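PDB 5GT5: pectate lyase from Paenibacillus sp. 0602, which depolymerises polygalacturonate by eliminative cleavage, and probably also partly methylated pectins in an endo mode, with calcium as the likely cofactor. Local coordinates for residues A[162-165]-A[166-169]; A[278-282]-A[283-287]. The protein carries 1 engineered substitution. One frame throughout, in Å; residues are numbered along the deposited sequence.

Contact 1. Residues A[162-165]-A[166-169]; sequences VWID and HCVF. Engineered in segment 166-169: Val168 (natural residue Gly).
Asp165 and His166, neighbours at a corner of the chain, lie side by side with their ends running the same way, and His166 ND1 donates a hydrogen bond of 2.7 Å to Asp165 OD1. The bond is nearly straight. OD1 lies in the plane of the imidazole, at its edge, whereas ND1 meets the carboxylate on its syn side but 35° out of plane, since the two flat groups are steeply turned against each other. Asp165 holds CG anti to its backbone N (chi1 168°), which carries the carboxylate alongside the imidazole. Arg128 forms a salt bridge to the same OD1 and Ser189 OG bonds to OD2, so this buried acid is matched through both oxygens and would probably stay ionised. Fixed at ND1, the His166 ring can stack on Trp190 while Tyr7 and Trp441 meet it edge-to-face.

The corner belongs to the right-handed parallel beta-helix of polysaccharide lyase family 1: strand 160-165 ends one face of a coil, strand 168-169 begins the next, and His166, with its left-handed backbone (phi 54°), makes the bend. Ile164 takes up the inner side. Its branch methyl CG2 lies 4.0 Å from Cys167 SG and 4.1 Å from Phe169 CZ, meeting the phenyl ring at its edge as the two side chains cross at about a right angle. A beta-branched aliphatic residue suits both the extended strand and this apolar filling. Phe169 is flat enough to join a column along the helix axis, stacked with Phe132 and also meeting Phe193, whose ring is nearly parallel to its own.

Contact 2. Residues A[278-282]-A[283-287]; sequences PRLRG and GNAHA
The carbonyl oxygen of Arg281 receives the backbone N-H of Gly283 at 2.8 Å, reaching over the single residue Gly282. The bond is bent, 141° at the hydrogen, and the donor approaches from the flank of the carbonyl, as so short a ring demands. With phi 74° at Gly282, this is a classic gamma turn. Glycine suits the place because it adopts positive phi without strain. Beyond the turn, Gly283 O accepts a bond from Asn402 ND2, while the CA-CB bond of Asn284 points away from the preceding segment and its OD1 accepts the backbone N of Asn402.

Strands 279-281 and 284-288 belong to different faces of the parallel beta-helix, and the gamma turn is the corner joining them within one coil. Leu280 fills the inside of that corner. A first torsion of 179° swings CG to the far side from the backbone N, from where the side chain extends across the bend until CD2 lies 3.6 Å from Gly283 O and 3.7 Å from Ala285 N, so the methyl rests on backbone as much as on side chain. The same CD2 is 3.9 Å from Ala285 CB. Two residues before Leu280, Pro278 CG, on a ring that follows a cis peptide bond, reaches the same Ala285 CB at 4.0 Å. The small methyl of Ala285 thus meets both larger partners on the inner side of the bend. Arg281 takes no part in this apolar filling: its NE forms a salt bridge with Glu330, its NH1 bonds to Gly250 O, and Arg279 NH1 lies over one face of its guanidinium.

Contacts 1 and 2 are two corners of the same beta-helix, on different coils. Strand 160-165 of contact 1 and strand 284-288 of contact 2 lie in one face, with strands 184-194 and 262-271 paired between them; contact 1 turns the chain off this face and contact 2 brings it on. Their centres are 18 Å apart and their nearest atoms about 11 Å, so they do not touch. The likely calcium ligand Asp178 lies about 9 Å, side chain to side chain, from both Ile164 and Pro278. Pro278 is nearer still, about 6 Å by side chain, to Arg276, the probable active-site arginine, which would place contact 2 beside the catalytic region.

Contact 1. Residues A[162-165]-A[166-169]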
ATOM      1  N   VAL A 162       3.188   4.121   6.972  1.00  5.30           N
ATOM      2  CA  VAL A 162       3.816   5.185   7.729  1.00  4.14           C
ATOM      3  C   VAL A 162       4.185   4.617   9.083  1.00  6.19           C
ATOM      4  O   VAL A 162       3.311   4.120   9.791  1.00  6.67           O
ATOM      5  CB  VAL A 162       2.873   6.390   7.921  1.00  5.00           C
ATOM      6  CG1 VAL A 162       3.596   7.486   8.718  1.00  6.60           C
ATOM      7  CG2 VAL A 162       2.387   6.950   6.563  1.00  7.13           C
ATOM      8  N   TRP A 163       5.461   4.727   9.450  1.00  5.73           N
ATOM      9  CA  TRP A 163       5.942   4.340  10.757  1.00  4.48           C
ATOM     10  C   TRP A 163       6.470   5.587  11.452  1.00  5.76           C
ATOM     11  O   TRP A 163       7.443   6.187  10.996  1.00  6.47           O
ATOM     12  CB  TRP A 163       7.069   3.298  10.602  1.00  7.22           C
ATOM     13  CG  TRP A 163       7.505   2.664  11.886  1.00  6.89           C
ATOM     14  CD1 TRP A 163       6.746   2.526  13.019  1.00  7.44           C
ATOM     15  CD2 TRP A 163       8.790   2.062  12.178  1.00  5.80           C
ATOM     16  NE1 TRP A 163       7.477   1.854  13.995  1.00  6.26           N
ATOM     17  CE2 TRP A 163       8.729   1.584  13.515  1.00  6.78           C
ATOM     18  CE3 TRP A 163       9.989   1.913  11.459  1.00  7.35           C
ATOM     19  CZ2 TRP A 163       9.811   0.931  14.131  1.00  8.13           C
ATOM     20  CZ3 TRP A 163      11.047   1.258  12.069  1.00  7.57           C
ATOM     21  CH2 TRP A 163      10.964   0.784  13.384  1.00  7.12           C
ATOM     22  N   ILE A 164       5.844   5.957  12.565  1.00  5.48           N
ATOM     23  CA  ILE A 164       6.319   7.021  13.433  1.00  5.72           C
ATOM     24  C   ILE A 164       6.800   6.346  14.706  1.00  5.89           C
ATOM     25  O   ILE A 164       6.020   5.645  15.363  1.00  6.71           O
ATOM     26  CB  ILE A 164       5.203   8.008  13.737  1.00  5.89           C
ATOM     27  CG1 ILE A 164       4.818   8.742  12.441  1.00  7.18           C
ATOM     28  CG2 ILE A 164       5.673   9.035  14.796  1.00  7.40           C
ATOM     29  CD1 ILE A 164       3.421   9.371  12.457  1.00  8.11           C
ATOM     30  N   ASP A 165       8.077   6.525  15.065  1.00  5.38           N
ATOM     31  CA  ASP A 165       8.632   5.695  16.126  1.00  6.27           C
ATOM     32  C   ASP A 165       9.712   6.427  16.913  1.00  4.74           C
ATOM     33  O   ASP A 165      10.490   7.188  16.343  1.00  6.18           O
ATOM     34  CB  ASP A 165       9.173   4.377  15.523  1.00  7.15           C
ATOM     35  CG  ASP A 165      10.017   3.603  16.495  1.00  6.94           C
ATOM     36  OD1 ASP A 165      11.245   3.881  16.537  1.00  8.70           O
ATOM     37  OD2 ASP A 165       9.492   2.743  17.242  1.00  7.80           O
ATOM     38  N   HIS A 166       9.730   6.234  18.232  1.00  6.17           N
ATOM     39  CA  HIS A 166      10.688   6.952  19.085  1.00  5.74           C
ATOM     40  C   HIS A 166      10.626   8.467  18.888  1.00  6.65           C
ATOM     41  O   HIS A 166      11.638   9.177  18.871  1.00  6.32           O
ATOM     42  CB  HIS A 166      12.115   6.414  18.889  1.00  6.31           C
ATOM     43  CG  HIS A 166      12.378   5.134  19.624  1.00  5.82           C
ATOM     44  ND1 HIS A 166      12.254   3.896  19.032  1.00  6.74           N
ATOM     45  CD2 HIS A 166      12.745   4.922  20.909  1.00  7.31           C
ATOM     46  CE1 HIS A 166      12.552   2.961  19.929  1.00  7.66           C
ATOM     47  NE2 HIS A 166      12.821   3.553  21.078  1.00  7.27           N
ATOM     48  N   CYS A 167       9.409   8.974  18.793  1.00  6.23           N
ATOM     49  CA  CYS A 167       9.196  10.412  18.757  1.00  6.19           C
ATOM     50  C   CYS A 167       8.546  10.885  20.040  1.00  6.30           C
ATOM     51  O   CYS A 167       7.993  10.085  20.803  1.00  6.71           O
ATOM     52  CB  CYS A 167       8.324  10.813  17.556  1.00  4.99           C
ATOM     53  SG  CYS A 167       9.163  10.592  15.956  1.00  6.80           S
ATOM     54  N   VAL A 168       8.650  12.185  20.284  1.00  6.82           N
ATOM     55  CA  VAL A 168       8.031  12.842  21.435  1.00  5.17           C
ATOM     56  C   VAL A 168       7.204  14.022  20.964  1.00  6.63           C
ATOM     57  O   VAL A 168       7.669  14.799  20.120  1.00  8.07           O
ATOM     58  CB  VAL A 168       9.097  13.313  22.401  1.00  6.06           C
ATOM     59  CG1 VAL A 168       8.490  14.136  23.565  1.00  8.31           C
ATOM     60  CG2 VAL A 168       9.718  12.131  22.936  1.00  2.32           C
ATOM     61  N   PHE A 169       5.985  14.138  21.500  1.00  5.20           N
ATOM     62  CA  PHE A 169       5.060  15.204  21.128  1.00  4.73           C
ATOM     63  C   PHE A 169       4.628  15.926  22.384  1.00  8.70           C
ATOM     64  O   PHE A 169       4.288  15.288  23.378  1.00  8.15           O
ATOM     65  CB  PHE A 169       3.842  14.619  20.410  1.00  6.00           C
ATOM     66  CG  PHE A 169       4.179  13.860  19.159  1.00  5.71           C
ATOM     67  CD1 PHE A 169       4.591  12.530  19.220  1.00  5.60           C
ATOM     68  CD2 PHE A 169       4.119  14.493  17.928  1.00  5.31           C
ATOM     69  CE1 PHE A 169       4.882  11.826  18.070  1.00  5.45           C
ATOM     70  CE2 PHE A 169       4.424  13.799  16.761  1.00  7.45           C
ATOM     71  CZ  PHE A 169       4.807  12.468  16.827  1.00  6.96           C
TER

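Contact 2. Residues A[278-282]-A[283-287]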
ATOM      1  N   PRO A 278      -7.023   5.917  20.493  1.00  6.91           N
ATOM      2  CA  PRO A 278      -7.305   6.893  19.437  1.00  4.95           C
ATOM      3  C   PRO A 278      -8.787   7.221  19.392  1.00  6.50           C
ATOM      4  O   PRO A 278      -9.579   6.635  20.143  1.00  6.81           O
ATOM      5  CB  PRO A 278      -6.904   6.140  18.180  1.00  7.59           C
ATOM      6  CG  PRO A 278      -7.407   4.713  18.496  1.00  8.27           C
ATOM      7  CD  PRO A 278      -7.216   4.535  19.994  1.00  7.14           C
ATOM      8  N   ARG A 279      -9.175   8.165  18.532  1.00  5.84           N
ATOM      9  CA  ARG A 279     -10.581   8.265  18.128  1.00  4.95           C
ATOM     10  C   ARG A 279     -10.691   7.767  16.692  1.00  4.44           C
ATOM     11  O   ARG A 279     -10.137   8.372  15.766  1.00  6.83           O
ATOM     12  CB  ARG A 279     -11.089   9.703  18.192  1.00  5.64           C
ATOM     13  CG  ARG A 279     -12.611   9.794  17.960  1.00  7.76           C
ATOM     14  CD  ARG A 279     -12.978  11.127  17.306  1.00  7.72           C
ATOM     15  NE  ARG A 279     -14.414  11.348  17.414  1.00  8.28           N
ATOM     16  CZ  ARG A 279     -15.322  10.746  16.657  1.00  8.74           C
ATOM     17  NH1 ARG A 279     -14.970   9.893  15.687  1.00  9.54           N
ATOM     18  NH2 ARG A 279     -16.606  11.026  16.891  1.00  8.44           N
ATOM     19  N   LEU A 280     -11.418   6.673  16.504  1.00  5.35           N
ATOM     20  CA  LEU A 280     -11.546   6.049  15.187  1.00  4.61           C
ATOM     21  C   LEU A 280     -12.944   6.173  14.604  1.00  5.48           C
ATOM     22  O   LEU A 280     -13.928   6.016  15.319  1.00  6.50           O
ATOM     23  CB  LEU A 280     -11.235   4.561  15.321  1.00  5.80           C
ATOM     24  CG  LEU A 280     -11.358   3.747  14.021  1.00  5.24           C
ATOM     25  CD1 LEU A 280     -10.309   4.165  12.970  1.00  8.98           C
ATOM     26  CD2 LEU A 280     -11.173   2.270  14.378  1.00  8.28           C
ATOM     27  N   ARG A 281     -13.028   6.407  13.291  1.00  5.79           N
ATOM     28  CA  ARG A 281     -14.253   6.196  12.509  1.00  6.52           C
ATOM     29  C   ARG A 281     -14.001   5.076  11.508  1.00  6.27           C
ATOM     30  O   ARG A 281     -12.988   5.085  10.800  1.00  6.11           O
ATOM     31  CB  ARG A 281     -14.604   7.442  11.690  1.00  7.12           C
ATOM     32  CG  ARG A 281     -15.124   8.596  12.480  1.00  7.74           C
ATOM     33  CD  ARG A 281     -15.485   9.753  11.540  1.00  6.87           C
ATOM     34  NE  ARG A 281     -16.306  10.718  12.238  1.00  8.99           N
ATOM     35  CZ  ARG A 281     -15.880  11.815  12.845  1.00  7.52           C
ATOM     36  NH1 ARG A 281     -14.590  12.155  12.848  1.00  8.61           N
ATOM     37  NH2 ARG A 281     -16.756  12.598  13.460  1.00 11.15           N
ATOM     38  N   GLY A 282     -14.923   4.106  11.431  1.00  7.08           N
ATOM     39  CA  GLY A 282     -14.986   3.197  10.278  1.00  7.33           C
ATOM     40  C   GLY A 282     -13.964   2.089  10.089  1.00  7.27           C
ATOM     41  O   GLY A 282     -14.302   1.002   9.637  1.00  8.50           O
ATOM     42  N   GLY A 283     -12.698   2.370  10.369  1.00  5.58           N
ATOM     43  CA  GLY A 283     -11.627   1.432  10.048  1.00  6.56           C
ATOM     44  C   GLY A 283     -11.249   0.471  11.154  1.00  6.73           C
ATOM     45  O   GLY A 283     -12.123  -0.065  11.830  1.00  7.34           O
ATOM     46  N   ASN A 284      -9.942   0.242  11.305  1.00  6.66           N
ATOM     47  CA  ASN A 284      -9.385  -0.685  12.276  1.00  6.70           C
ATOM     48  C   ASN A 284      -8.246  -0.054  13.028  1.00  6.63           C
ATOM     49  O   ASN A 284      -7.324   0.491  12.428  1.00  8.21           O
ATOM     50  CB  ASN A 284      -8.842  -1.945  11.591  1.00  7.35           C
ATOM     51  CG  ASN A 284      -9.915  -2.776  10.965  1.00  8.19           C
ATOM     52  OD1 ASN A 284     -10.764  -3.338  11.648  1.00  8.98           O
ATOM     53  ND2 ASN A 284      -9.868  -2.893   9.635  1.00 10.68           N
ATOM     54  N   ALA A 285      -8.303  -0.113  14.355  1.00  6.30           N
ATOM     55  CA  ALA A 285      -7.212   0.379  15.183  1.00  6.72           C
ATOM     56  C   ALA A 285      -6.860  -0.629  16.253  1.00  6.44           C
ATOM     57  O   ALA A 285      -7.764  -1.136  16.924  1.00  7.16           O
ATOM     58  CB  ALA A 285      -7.579   1.689  15.840  1.00  6.91           C
ATOM     59  N   HIS A 286      -5.566  -0.885  16.431  1.00  6.53           N
ATOM     60  CA  HIS A 286      -5.065  -1.824  17.428  1.00  5.35           C
ATOM     61  C   HIS A 286      -4.038  -1.114  18.293  1.00  9.49           C
ATOM     62  O   HIS A 286      -3.013  -0.633  17.775  1.00  7.24           O
ATOM     63  CB  HIS A 286      -4.450  -3.036  16.700  1.00  7.44           C
ATOM     64  CG  HIS A 286      -3.827  -4.055  17.611  1.00  7.55           C
ATOM     65  ND1 HIS A 286      -2.680  -4.739  17.270  1.00  7.96           N
ATOM     66  CD2 HIS A 286      -4.226  -4.549  18.805  1.00  8.50           C
ATOM     67  CE1 HIS A 286      -2.365  -5.577  18.245  1.00  8.82           C
ATOM     68  NE2 HIS A 286      -3.271  -5.476  19.192  1.00  8.20           N
ATOM     69  N   ALA A 287      -4.313  -1.039  19.594  1.00  6.58           N
ATOM     70  CA  ALA A 287      -3.354  -0.529  20.565  1.00  5.45           C
ATOM     71  C   ALA A 287      -2.961  -1.667  21.498  1.00  8.64           C
ATOM     72  O   ALA A 287      -3.811  -2.353  22.069  1.00  8.95           O
ATOM     73  CB  ALA A 287      -3.936   0.618  21.344  1.00  5.06           C
TER